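Local coordinates for protein extracellular ligand-binding receptor (Desulfohalobium retbaense DSM 5692, PDB 5ERE) that binds ketoleucine in the cleft of a periplasmic-binding domain and cytosine in a Cache-type domain, and probably acts as an extracellular sensor, at residues A366-L371 / C381-A386; Y377-V382 / K396-V401; E404-S407 / Q411-R414; I427-G432 / S454-P459. One frame throughout, in Å; residues are numbered along the deposited sequence.

Contact 1 (A366-L371 / C381-A386); sequences AILETL and CVTVDA. With CYT (6-aminopyrimidin-2(1H)-one), chain C.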
loop_
_atom_site.group_PDB
_atom_site.type_symbol
_atom_site.label_atom_id
_atom_site.label_comp_id
_atom_site.label_asym_id
_atom_site.label_seq_id
_atom_site.Cartn_x
_atom_site.Cartn_y
_atom_site.Cartn_z
ATOM N N ALA A 366 -23.628 -9.939 -31.182
ATOM C CA ALA A 366 -23.814 -10.658 -29.922
ATOM C C ALA A 366 -22.507 -11.235 -29.385
ATOM O O ALA A 366 -22.265 -11.280 -28.174
ATOM C CB ALA A 366 -24.845 -11.804 -30.116
ATOM N N ILE A 367 -21.692 -11.738 -30.299
ATOM C CA ILE A 367 -20.355 -12.205 -29.961
ATOM C C ILE A 367 -19.577 -11.016 -29.391
ATOM O O ILE A 367 -18.980 -11.114 -28.314
ATOM C CB ILE A 367 -19.703 -12.835 -31.195
ATOM C CG1 ILE A 367 -20.455 -14.149 -31.505
ATOM C CG2 ILE A 367 -18.215 -13.089 -30.988
ATOM C CD1 ILE A 367 -20.198 -14.735 -32.893
ATOM N N LEU A 368 -19.665 -9.877 -30.064
ATOM C CA LEU A 368 -18.965 -8.668 -29.633
ATOM C C LEU A 368 -19.441 -8.181 -28.273
ATOM O O LEU A 368 -18.626 -7.839 -27.416
ATOM C CB LEU A 368 -19.117 -7.550 -30.678
ATOM C CG LEU A 368 -18.259 -7.672 -31.963
ATOM C CD1 LEU A 368 -18.482 -6.476 -32.862
ATOM C CD2 LEU A 368 -16.745 -7.842 -31.676
ATOM N N GLU A 369 -20.760 -8.182 -28.049
ATOM C CA GLU A 369 -21.297 -7.702 -26.801
ATOM C C GLU A 369 -20.829 -8.523 -25.632
ATOM O O GLU A 369 -20.608 -8.001 -24.548
ATOM C CB GLU A 369 -22.837 -7.719 -26.857
ATOM C CG GLU A 369 -23.376 -6.679 -27.790
ATOM C CD GLU A 369 -23.381 -5.330 -27.173
ATOM O OE1 GLU A 369 -23.038 -5.263 -25.984
ATOM O OE2 GLU A 369 -23.786 -4.344 -27.839
ATOM N N THR A 370 -20.774 -9.828 -25.832
ATOM C CA THR A 370 -20.286 -10.761 -24.808
ATOM C C THR A 370 -18.744 -10.569 -24.591
ATOM O O THR A 370 -18.267 -10.463 -23.470
ATOM C CB THR A 370 -20.598 -12.210 -25.226
ATOM O OG1 THR A 370 -22.020 -12.399 -25.276
ATOM C CG2 THR A 370 -19.991 -13.242 -24.275
ATOM N N LEU A 371 -17.999 -10.503 -25.675
ATOM C CA LEU A 371 -16.526 -10.314 -25.601
ATOM C C LEU A 371 -16.150 -9.094 -24.745
ATOM O O LEU A 371 -15.244 -9.133 -23.905
ATOM C CB LEU A 371 -15.952 -10.161 -27.010
ATOM C CG LEU A 371 -14.423 -9.949 -27.084
ATOM C CD1 LEU A 371 -13.662 -11.145 -26.538
ATOM C CD2 LEU A 371 -14.059 -9.693 -28.505
ATOM N N CYS A 381 -14.865 -3.342 -28.478
ATOM C CA CYS A 381 -14.550 -4.481 -29.321
ATOM C C CYS A 381 -15.100 -4.255 -30.712
ATOM O O CYS A 381 -16.233 -3.790 -30.885
ATOM C CB CYS A 381 -15.126 -5.791 -28.734
ATOM S SG CYS A 381 -14.647 -6.177 -27.038
ATOM N N VAL A 382 -14.296 -4.586 -31.711
ATOM C CA VAL A 382 -14.711 -4.431 -33.088
ATOM C C VAL A 382 -14.395 -5.645 -33.926
ATOM O O VAL A 382 -13.545 -6.494 -33.571
ATOM C CB VAL A 382 -14.059 -3.216 -33.750
ATOM C CG1 VAL A 382 -14.388 -1.945 -33.004
ATOM C CG2 VAL A 382 -12.539 -3.402 -33.853
ATOM N N THR A 383 -15.079 -5.719 -35.057
ATOM C CA THR A 383 -14.657 -6.582 -36.136
ATOM C C THR A 383 -14.221 -5.680 -37.262
ATOM O O THR A 383 -14.709 -4.555 -37.386
ATOM C CB THR A 383 -15.759 -7.549 -36.600
ATOM O OG1 THR A 383 -16.941 -6.819 -36.945
ATOM C CG2 THR A 383 -16.045 -8.540 -35.500
ATOM N N VAL A 384 -13.286 -6.206 -38.053
ATOM C CA VAL A 384 -12.566 -5.494 -39.108
ATOM C C VAL A 384 -12.469 -6.419 -40.324
ATOM O O VAL A 384 -11.959 -7.535 -40.204
ATOM C CB VAL A 384 -11.135 -5.096 -38.656
ATOM C CG1 VAL A 384 -10.411 -4.310 -39.751
ATOM C CG2 VAL A 384 -11.180 -4.294 -37.367
ATOM N N ASP A 385 -12.943 -5.973 -41.485
ATOM C CA ASP A 385 -12.973 -6.847 -42.666
ATOM C C ASP A 385 -11.623 -6.963 -43.395
ATOM O O ASP A 385 -10.623 -6.313 -43.037
ATOM C CB ASP A 385 -14.069 -6.391 -43.660
ATOM C CG ASP A 385 -13.794 -5.028 -44.306
ATOM O OD1 ASP A 385 -12.627 -4.575 -44.372
ATOM O OD2 ASP A 385 -14.777 -4.405 -44.781
ATOM N N ALA A 386 -11.616 -7.790 -44.436
ATOM C CA ALA A 386 -10.389 -8.123 -45.164
ATOM C C ALA A 386 -9.719 -6.875 -45.767
ATOM O O ALA A 386 -8.559 -6.930 -46.168
ATOM C CB ALA A 386 -10.701 -9.165 -46.247
HETATM N N3 CYT C . -9.756 1.097 -32.898
HETATM C C4 CYT C . -10.123 -0.150 -32.604
HETATM N N1 CYT C . -7.915 0.250 -34.149
HETATM C C2 CYT C . -8.656 1.337 -33.668
HETATM O O2 CYT C . -8.276 2.501 -33.925
HETATM N N4 CYT C . -11.239 -0.318 -31.840
HETATM C C5 CYT C . -9.378 -1.282 -33.087
HETATM C C6 CYT C . -8.295 -1.042 -33.845
#
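Leu368 lies over one face of the flat peptide group that joins Val382 to Thr383: its CD2 stands almost straight above Val382 C, 3.9 Å away, while Leu368 CD1, on the same side, is displaced toward Thr383 N (4.1 Å). A second flat group, the cytosine, sits beyond the strand; Val382 CG1 (3.7 Å from its N4) and CG2 (3.9 Å from its C5) meet the part of the ring around N4 and C5, both from one side of the ring plane. This is the helix-on-sheet layer of a PAS-like (Cache) sensor domain, in which helix 362-374 packs against the antiparallel sheet through strand 378-385. The two short axes run 8.3 Å apart and point in roughly opposite directions, at 144°.

The seam is buried and apolar, and no hydrogen bond crosses it. Leu368 wedges its CD2 between two residues of the strand, 3.9 Å from Cys381 CB and equally far from Thr383 CG2. One turn further on, Leu371 has its CG trans to its own backbone N (chi1 180°), which brings the branch point alongside the sulfur. Thr383 offers only its methyl to the helix; its hydroxyl is spent on Leu359 O. Alternation along the strand gives it two functions: Cys381 points toward the helix, whereas Val382 points away from it and lines the ligand pocket. Val455, on the neighbouring strand, also packs on Cys381. The closest touch in the seam is made by Leu371 CG, 3.8 Å from Cys381 SG.

Contact 2 (Y377-V382 / K396-V401); sequences YAYNCV and KQYSSV. With CYT (6-aminopyrimidin-2(1H)-one), chain C.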
loop_
_atom_site.group_PDB
_atom_site.type_symbol
_atom_site.label_atom_id
_atom_site.label_comp_id
_atom_site.label_asym_id
_atom_site.label_seq_id
_atom_site.Cartn_x
_atom_site.Cartn_y
_atom_site.Cartn_z
ATOM N N TYR A 377 -10.971 -4.746 -18.885
ATOM C CA TYR A 377 -10.049 -3.638 -19.266
ATOM C C TYR A 377 -10.243 -3.159 -20.694
ATOM O O TYR A 377 -9.442 -2.371 -21.210
ATOM C CB TYR A 377 -8.568 -4.058 -19.055
ATOM C CG TYR A 377 -8.283 -4.276 -17.598
ATOM C CD1 TYR A 377 -8.172 -3.193 -16.722
ATOM C CD2 TYR A 377 -8.234 -5.571 -17.071
ATOM C CE1 TYR A 377 -7.948 -3.383 -15.368
ATOM C CE2 TYR A 377 -8.001 -5.777 -15.720
ATOM C CZ TYR A 377 -7.850 -4.692 -14.879
ATOM O OH TYR A 377 -7.638 -4.922 -13.546
ATOM N N ALA A 378 -11.335 -3.603 -21.325
ATOM C CA ALA A 378 -11.701 -3.135 -22.665
ATOM C C ALA A 378 -12.370 -1.772 -22.641
ATOM O O ALA A 378 -13.122 -1.437 -21.745
ATOM C CB ALA A 378 -12.626 -4.139 -23.350
ATOM N N TYR A 379 -12.085 -1.019 -23.685
ATOM C CA TYR A 379 -12.786 0.183 -24.012
ATOM C C TYR A 379 -13.873 -0.162 -25.028
ATOM O O TYR A 379 -15.004 0.277 -24.898
ATOM C CB TYR A 379 -11.811 1.202 -24.580
ATOM C CG TYR A 379 -12.460 2.499 -24.941
ATOM C CD1 TYR A 379 -12.685 3.463 -23.978
ATOM C CD2 TYR A 379 -12.855 2.759 -26.239
ATOM C CE1 TYR A 379 -13.249 4.673 -24.298
ATOM C CE2 TYR A 379 -13.440 3.979 -26.571
ATOM C CZ TYR A 379 -13.620 4.929 -25.592
ATOM O OH TYR A 379 -14.201 6.125 -25.906
ATOM N N ASN A 380 -13.512 -0.937 -26.056
ATOM C CA ASN A 380 -14.525 -1.563 -26.900
ATOM C C ASN A 380 -13.981 -2.738 -27.698
ATOM O O ASN A 380 -12.800 -3.078 -27.608
ATOM C CB ASN A 380 -15.197 -0.543 -27.838
ATOM C CG ASN A 380 -14.261 0.055 -28.889
ATOM O OD1 ASN A 380 -13.264 -0.523 -29.273
ATOM N ND2 ASN A 380 -14.636 1.218 -29.390
ATOM N N CYS A 381 -14.865 -3.342 -28.478
ATOM C CA CYS A 381 -14.550 -4.481 -29.321
ATOM C C CYS A 381 -15.100 -4.255 -30.712
ATOM O O CYS A 381 -16.233 -3.790 -30.885
ATOM C CB CYS A 381 -15.126 -5.791 -28.734
ATOM S SG CYS A 381 -14.647 -6.177 -27.038
ATOM N N VAL A 382 -14.296 -4.586 -31.711
ATOM C CA VAL A 382 -14.711 -4.431 -33.088
ATOM C C VAL A 382 -14.395 -5.645 -33.926
ATOM O O VAL A 382 -13.545 -6.494 -33.571
ATOM C CB VAL A 382 -14.059 -3.216 -33.750
ATOM C CG1 VAL A 382 -14.388 -1.945 -33.004
ATOM C CG2 VAL A 382 -12.539 -3.402 -33.853
ATOM N N LYS A 396 -22.469 -0.405 -28.590
ATOM C CA LYS A 396 -22.986 0.238 -29.780
ATOM C C LYS A 396 -22.900 1.758 -29.691
ATOM O O LYS A 396 -23.013 2.433 -30.708
ATOM C CB LYS A 396 -24.437 -0.225 -30.053
ATOM C CG LYS A 396 -24.518 -1.623 -30.732
ATOM C CD LYS A 396 -23.764 -1.650 -32.090
ATOM C CE LYS A 396 -23.823 -2.992 -32.851
ATOM N NZ LYS A 396 -23.270 -4.148 -32.107
ATOM N N GLN A 397 -22.678 2.324 -28.511
ATOM C CA GLN A 397 -22.494 3.788 -28.442
ATOM C C GLN A 397 -21.261 4.309 -29.222
ATOM O O GLN A 397 -21.125 5.517 -29.481
ATOM C CB GLN A 397 -22.403 4.249 -26.990
ATOM C CG GLN A 397 -21.146 3.843 -26.239
ATOM C CD GLN A 397 -20.685 4.910 -25.239
ATOM O OE1 GLN A 397 -20.647 4.673 -24.028
ATOM N NE2 GLN A 397 -20.334 6.082 -25.746
ATOM N N TYR A 398 -20.361 3.410 -29.610
ATOM C CA TYR A 398 -19.207 3.813 -30.416
ATOM C C TYR A 398 -19.434 3.521 -31.893
ATOM O O TYR A 398 -18.497 3.422 -32.648
ATOM C CB TYR A 398 -17.940 3.109 -29.928
ATOM C CG TYR A 398 -17.656 3.401 -28.481
ATOM C CD1 TYR A 398 -17.446 4.709 -28.029
ATOM C CD2 TYR A 398 -17.614 2.383 -27.557
ATOM C CE1 TYR A 398 -17.197 4.967 -26.697
ATOM C CE2 TYR A 398 -17.382 2.634 -26.225
ATOM C CZ TYR A 398 -17.153 3.907 -25.794
ATOM O OH TYR A 398 -16.925 4.081 -24.443
ATOM N N SER A 399 -20.691 3.404 -32.292
ATOM C CA SER A 399 -21.077 3.111 -33.673
ATOM C C SER A 399 -20.477 4.013 -34.724
ATOM O O SER A 399 -20.372 3.635 -35.888
ATOM C CB SER A 399 -22.625 3.177 -33.791
ATOM O OG SER A 399 -23.177 1.970 -33.305
ATOM N N SER A 400 -20.088 5.211 -34.331
ATOM C CA SER A 400 -19.446 6.124 -35.262
ATOM C C SER A 400 -18.111 5.590 -35.825
ATOM O O SER A 400 -17.694 5.985 -36.907
ATOM C CB SER A 400 -19.232 7.463 -34.580
ATOM O OG SER A 400 -18.310 7.353 -33.526
ATOM N N VAL A 401 -17.450 4.677 -35.122
ATOM C CA VAL A 401 -16.183 4.159 -35.649
ATOM C C VAL A 401 -16.451 3.189 -36.802
ATOM O O VAL A 401 -15.553 2.873 -37.551
ATOM C CB VAL A 401 -15.329 3.478 -34.541
ATOM C CG1 VAL A 401 -15.188 4.424 -33.368
ATOM C CG2 VAL A 401 -15.947 2.152 -34.089
HETATM N N3 CYT C . -9.756 1.097 -32.898
HETATM C C4 CYT C . -10.123 -0.150 -32.604
HETATM N N1 CYT C . -7.915 0.250 -34.149
HETATM C C2 CYT C . -8.656 1.337 -33.668
HETATM O O2 CYT C . -8.276 2.501 -33.925
HETATM N N4 CYT C . -11.239 -0.318 -31.840
HETATM C C5 CYT C . -9.378 -1.282 -33.087
HETATM C C6 CYT C . -8.295 -1.042 -33.845
HETATM O O HOH W 1 -16.232 1.797 -23.150
HETATM O O HOH W 2 -16.191 6.478 -23.394
#
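Tyr379 and Tyr398 form an offset stack, their ring centroids 4.7 Å apart and their planes tilted by 29°. The overlap is concentrated at the phenol ends: Tyr379 OH lies 3.3 Å from Tyr398 CE1, and Tyr398 OH reaches back over one face of the Tyr379 ring. With its CG trans to the backbone N (chi1 -180°), Tyr379 swings its ring out to this partner. The other face of Tyr398 carries Gln397 CG, so the ring is sandwiched. Further in, Asn380 ND2 approaches Tyr398 CD2 obliquely, at 3.7 Å.

The hydroxyl side is wet. One water donates to Tyr379 O (2.6 Å) and also bonds Tyr398 OH, and a second water links the two tyrosine hydroxyls. A leucine in place of Tyr398 would probably cost both water links at that hydroxyl and leave the Tyr379 ring without its stacking partner.

Tyr379 and Asn380 form a classic beta bulge opposite Leu456. Asn380 gives its ND2 to Glu431 OE2, and its OD1 lies 3.3 Å from cytosine N4. The aromatic packing therefore backs a pocket amide that both lies beside the ligand and bonds the cytosine-binding carboxylate, which it is likely to help orient.

Contact 3 (E404-S407 / Q411-R414); sequences EDIS and QIIR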
loop_
_atom_site.group_PDB
_atom_site.type_symbol
_atom_site.label_atom_id
_atom_site.label_comp_id
_atom_site.label_asym_id
_atom_site.label_seq_id
_atom_site.Cartn_x
_atom_site.Cartn_y
_atom_site.Cartn_z
ATOM N N GLU A 404 -14.657 3.219 -40.368
ATOM C CA GLU A 404 -13.307 3.756 -40.294
ATOM C C GLU A 404 -12.257 2.813 -40.917
ATOM O O GLU A 404 -12.241 1.610 -40.647
ATOM C CB GLU A 404 -12.954 4.074 -38.843
ATOM C CG GLU A 404 -13.611 5.356 -38.317
ATOM C CD GLU A 404 -12.817 6.613 -38.640
ATOM O OE1 GLU A 404 -11.771 6.513 -39.320
ATOM O OE2 GLU A 404 -13.238 7.702 -38.208
ATOM N N ASP A 405 -11.400 3.386 -41.764
ATOM C CA ASP A 405 -10.282 2.672 -42.408
ATOM C C ASP A 405 -9.079 2.668 -41.479
ATOM O O ASP A 405 -8.485 3.719 -41.243
ATOM C CB ASP A 405 -9.926 3.342 -43.752
ATOM C CG ASP A 405 -8.704 2.730 -44.458
ATOM O OD1 ASP A 405 -8.162 1.656 -44.076
ATOM O OD2 ASP A 405 -8.286 3.353 -45.453
ATOM N N ILE A 406 -8.738 1.497 -40.940
ATOM C CA ILE A 406 -7.561 1.355 -40.067
ATOM C C ILE A 406 -6.524 0.425 -40.722
ATOM O O ILE A 406 -5.713 -0.213 -40.033
ATOM C CB ILE A 406 -7.979 0.830 -38.660
ATOM C CG1 ILE A 406 -8.560 -0.589 -38.759
ATOM C CG2 ILE A 406 -9.029 1.790 -38.024
ATOM C CD1 ILE A 406 -8.805 -1.243 -37.435
ATOM N N SER A 407 -6.565 0.343 -42.053
ATOM C CA SER A 407 -5.692 -0.567 -42.806
ATOM C C SER A 407 -4.204 -0.163 -42.726
ATOM O O SER A 407 -3.332 -0.968 -43.046
ATOM C CB SER A 407 -6.118 -0.645 -44.278
ATOM O OG SER A 407 -5.928 0.587 -44.938
ATOM N N GLN A 411 -0.304 -2.725 -36.457
ATOM C CA GLN A 411 -0.732 -4.088 -36.079
ATOM C C GLN A 411 -1.648 -4.723 -37.113
ATOM O O GLN A 411 -1.661 -5.949 -37.266
ATOM C CB GLN A 411 -1.421 -4.092 -34.707
ATOM C CG GLN A 411 -2.927 -3.726 -34.664
ATOM C CD GLN A 411 -3.160 -2.229 -34.821
ATOM O OE1 GLN A 411 -2.256 -1.494 -35.190
ATOM N NE2 GLN A 411 -4.358 -1.770 -34.467
ATOM N N ILE A 412 -2.412 -3.891 -37.817
ATOM C CA ILE A 412 -3.386 -4.355 -38.796
ATOM C C ILE A 412 -2.645 -4.839 -40.049
ATOM O O ILE A 412 -3.003 -5.836 -40.671
ATOM C CB ILE A 412 -4.403 -3.229 -39.182
ATOM C CG1 ILE A 412 -5.296 -2.847 -38.000
ATOM C CG2 ILE A 412 -5.233 -3.623 -40.401
ATOM C CD1 ILE A 412 -6.217 -3.928 -37.527
ATOM N N ILE A 413 -1.620 -4.102 -40.430
ATOM C CA ILE A 413 -0.736 -4.535 -41.492
ATOM C C ILE A 413 -0.153 -5.905 -41.181
ATOM O O ILE A 413 -0.174 -6.819 -42.018
ATOM C CB ILE A 413 0.385 -3.486 -41.695
ATOM C CG1 ILE A 413 -0.240 -2.174 -42.196
ATOM C CG2 ILE A 413 1.418 -3.974 -42.683
ATOM C CD1 ILE A 413 0.734 -0.940 -42.227
ATOM N N ARG A 414 0.344 -6.064 -39.963
ATOM C CA ARG A 414 1.006 -7.303 -39.591
ATOM C C ARG A 414 0.037 -8.469 -39.600
ATOM O O ARG A 414 0.369 -9.559 -40.047
ATOM C CB ARG A 414 1.654 -7.156 -38.229
ATOM C CG ARG A 414 2.857 -6.220 -38.280
ATOM C CD ARG A 414 3.662 -6.242 -37.013
ATOM N NE ARG A 414 3.024 -5.552 -35.885
ATOM C CZ ARG A 414 2.575 -6.145 -34.778
ATOM N NH1 ARG A 414 2.676 -7.458 -34.607
ATOM N NH2 ARG A 414 2.034 -5.416 -33.821
#
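Ile412 lays its side chain over the end of Ile406, the two crossing at about a right angle with CD1 of Ile406 3.7 Å from CD1 of Ile412. The rest of Ile412 closes around the Ile406 carbonyl: its CG1 is 3.4 Å from Ile406 O, and its CG2 branch reaches on to Ser407 CA at 3.9 Å. With CG1 beside the backbone N (chi1 -66°) and CG2 opposite it, both branches flank that oxygen. Beside it, Ile413 runs CG1 up to Ser407 O, again at 3.4 Å. These are van der Waals touches, and no hydrogen bond joins the two segments.

The loop keeps its own shape through an Asx turn. Asp405 OD1 takes two bonds from one residue, from Ser407 N (2.9 Å, 158° at the hydrogen) and from Ser407 OG at 2.6 Å. The hydroxyl uses the syn lone pair; the amide arrives on the anti side, out of the carboxylate plane. Replacing Ile412 with an alanine would probably open a gap beside Ile406 CD1 and hold that side chain less firmly. This matters because Ile406 belongs to the cytosine pocket and touches the ligand.

The 404-407 loop follows strand 390-394, to which Glu404 bonds through its backbone. It leads directly into helix 410-418, whose Gln411 hydrogen-bonds to Asp437 on strand 434-443, while Arg414 reaches the carbonyl of Leu423 on strand 422-423.

Contact 4 (I427-G432 / S454-P459); sequences IKMVEG and SVLTQP. With CYT (6-aminopyrimidin-2(1H)-one), chain C.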
loop_
_atom_site.group_PDB
_atom_site.type_symbol
_atom_site.label_atom_id
_atom_site.label_comp_id
_atom_site.label_asym_id
_atom_site.label_seq_id
_atom_site.Cartn_x
_atom_site.Cartn_y
_atom_site.Cartn_z
ATOM N N ILE A 427 -0.635 3.198 -29.888
ATOM C CA ILE A 427 -0.783 4.099 -31.026
ATOM C C ILE A 427 -2.112 4.818 -30.874
ATOM O O ILE A 427 -2.954 4.407 -30.083
ATOM C CB ILE A 427 -0.737 3.355 -32.403
ATOM C CG1 ILE A 427 -1.867 2.286 -32.482
ATOM C CG2 ILE A 427 0.651 2.707 -32.656
ATOM C CD1 ILE A 427 -2.037 1.636 -33.869
ATOM N N LYS A 428 -2.290 5.894 -31.628
ATOM C CA LYS A 428 -3.544 6.665 -31.596
ATOM C C LYS A 428 -4.662 5.881 -32.292
ATOM O O LYS A 428 -4.545 5.452 -33.440
ATOM C CB LYS A 428 -3.344 8.044 -32.242
ATOM C CG LYS A 428 -4.581 8.971 -32.203
ATOM C CD LYS A 428 -4.850 9.564 -30.815
ATOM C CE LYS A 428 -6.036 10.537 -30.838
ATOM N NZ LYS A 428 -5.750 11.829 -31.546
HETATM N N MSE A 429 -5.743 5.662 -31.564
HETATM C CA MSE A 429 -6.870 4.902 -32.078
HETATM C C MSE A 429 -7.957 5.874 -32.605
HETATM O O MSE A 429 -7.995 7.023 -32.172
HETATM C CB MSE A 429 -7.417 4.013 -30.966
HETATM C CG MSE A 429 -6.392 3.059 -30.375
HETATM SE SE MSE A 429 -5.919 1.659 -31.668
HETATM C CE MSE A 429 -4.458 0.798 -30.654
ATOM N N VAL A 430 -8.836 5.419 -33.508
ATOM C CA VAL A 430 -9.922 6.288 -34.024
ATOM C C VAL A 430 -10.832 6.767 -32.911
ATOM O O VAL A 430 -11.515 7.793 -33.052
ATOM C CB VAL A 430 -10.806 5.593 -35.101
ATOM C CG1 VAL A 430 -10.024 5.339 -36.364
ATOM C CG2 VAL A 430 -11.431 4.306 -34.581
ATOM N N GLU A 431 -10.846 6.013 -31.808
ATOM C CA GLU A 431 -11.655 6.349 -30.645
ATOM C C GLU A 431 -11.194 7.614 -29.919
ATOM O O GLU A 431 -11.924 8.123 -29.072
ATOM C CB GLU A 431 -11.670 5.168 -29.666
ATOM C CG GLU A 431 -12.507 4.000 -30.139
ATOM C CD GLU A 431 -11.848 3.067 -31.129
ATOM O OE1 GLU A 431 -10.657 3.251 -31.535
ATOM O OE2 GLU A 431 -12.554 2.116 -31.518
ATOM N N GLY A 432 -9.989 8.100 -30.244
ATOM C CA GLY A 432 -9.486 9.370 -29.741
ATOM C C GLY A 432 -8.414 9.348 -28.662
ATOM O O GLY A 432 -8.220 10.347 -27.973
ATOM N N SER A 454 -11.155 -7.676 -32.523
ATOM C CA SER A 454 -10.306 -6.818 -31.666
ATOM C C SER A 454 -10.848 -6.512 -30.257
ATOM O O SER A 454 -12.062 -6.368 -30.063
ATOM C CB SER A 454 -10.083 -5.494 -32.386
ATOM O OG SER A 454 -9.702 -4.443 -31.504
ATOM N N VAL A 455 -9.951 -6.461 -29.273
ATOM C CA VAL A 455 -10.215 -5.774 -28.003
ATOM C C VAL A 455 -9.249 -4.615 -27.941
ATOM O O VAL A 455 -8.055 -4.828 -28.029
ATOM C CB VAL A 455 -10.020 -6.657 -26.746
ATOM C CG1 VAL A 455 -10.133 -5.830 -25.464
ATOM C CG2 VAL A 455 -11.080 -7.767 -26.701
ATOM N N LEU A 456 -9.798 -3.410 -27.812
ATOM C CA LEU A 456 -9.027 -2.213 -27.547
ATOM C C LEU A 456 -9.066 -1.919 -26.038
ATOM O O LEU A 456 -10.134 -1.834 -25.430
ATOM C CB LEU A 456 -9.594 -1.039 -28.373
ATOM C CG LEU A 456 -9.144 0.358 -27.971
ATOM C CD1 LEU A 456 -7.662 0.535 -28.179
ATOM C CD2 LEU A 456 -9.932 1.435 -28.767
ATOM N N THR A 457 -7.902 -1.770 -25.417
ATOM C CA THR A 457 -7.856 -1.550 -23.962
ATOM C C THR A 457 -8.185 -0.075 -23.608
ATOM O O THR A 457 -8.094 0.794 -24.444
ATOM C CB THR A 457 -6.483 -1.929 -23.368
ATOM O OG1 THR A 457 -5.472 -1.187 -24.043
ATOM C CG2 THR A 457 -6.194 -3.413 -23.535
ATOM N N GLN A 458 -8.582 0.154 -22.362
ATOM C CA GLN A 458 -8.867 1.475 -21.799
ATOM C C GLN A 458 -7.658 2.399 -21.894
ATOM O O GLN A 458 -6.556 1.892 -21.903
ATOM C CB GLN A 458 -9.233 1.332 -20.328
ATOM C CG GLN A 458 -10.584 0.658 -20.038
ATOM C CD GLN A 458 -11.754 1.638 -20.064
ATOM O OE1 GLN A 458 -11.595 2.816 -19.733
ATOM N NE2 GLN A 458 -12.942 1.151 -20.442
ATOM N N PRO A 459 -7.876 3.731 -21.942
ATOM C CA PRO A 459 -6.779 4.709 -21.956
ATOM C C PRO A 459 -5.881 4.583 -20.738
ATOM O O PRO A 459 -4.699 4.824 -20.872
ATOM C CB PRO A 459 -7.486 6.077 -21.940
ATOM C CG PRO A 459 -8.881 5.853 -22.246
ATOM C CD PRO A 459 -9.204 4.389 -21.980
HETATM N N3 CYT C . -9.756 1.097 -32.898
HETATM C C4 CYT C . -10.123 -0.150 -32.604
HETATM N N1 CYT C . -7.915 0.250 -34.149
HETATM C C2 CYT C . -8.656 1.337 -33.668
HETATM O O2 CYT C . -8.276 2.501 -33.925
HETATM N N4 CYT C . -11.239 -0.318 -31.840
HETATM C C5 CYT C . -9.378 -1.282 -33.087
HETATM C C6 CYT C . -8.295 -1.042 -33.845
#
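Leu456 meets the turn at 429-432 in two places, with no hydrogen bond: one apolar touch, and one methyl against a carboxylate. Its CD1 touches CG of Met429, a selenomethionine here, at 3.6 Å, the two chains sliding past each other in opposite directions. Its CD2 sits against the Glu431 carboxylate, 3.4 Å from OE1. Leu456 CG is trans to the backbone N (chi1 165°), which carries the branch out from strand 449-457 toward the turn.

The cytosine lies against both, with apolar contacts of its own. The selenium of Met429 sits over one ring face, 3.4 Å from C2, and Leu456 approaches from that same side of the ring. Ser454 OG comes near C5, but its hydrogen bond goes to Asp437.

Hydrogen bonds do the recognising. Val430 N donates a hydrogen bond to cytosine O2 at 3.0 Å, 161° at the hydrogen. Glu431 takes two bonds in the manner of a fork: N3 donates to OE1 at 2.7 Å, and N4 donates to OE2 at 2.8 Å. Together they would probably restrain the carboxylate's rotation. The backbone that presents these groups is a type I beta turn, closed by Gly432 N bonding to Met429 O. Gly432 has a positive phi, where a side chain would jam against the preceding carbonyl.

Gln409 NE2 supplies a further bond to the ligand. Since N3 acts as a donor to a carboxylate, the cytosine is probably bound protonated at N3 or as its N3-H tautomer, so that its O2, N3 and N4 are read together by one turn.

In the fold
Following the chain from helix 362-374, contact 1 closes the short connection into strand 378-385 and fixes that helix to the sheet. Contact 2 begins on the same strand, sharing Cys381 and Val382, and closes the longer excursion through strand 390-394 to the segment 396-401. Contact 3 is a local closure, folding loop 404-407 onto the start of helix 410-418. Contact 4 spans the hairpin of strands 434-443 and 449-457, bringing turn 429-432 over the latter strand. The four follow in series, only contacts 1 and 2 overlapping and none nesting. Strands 378-385 and 449-457 pair directly, so contacts 1, 2 and 4 meet around the cytosine; Ile406 of contact 3 adds to its wall.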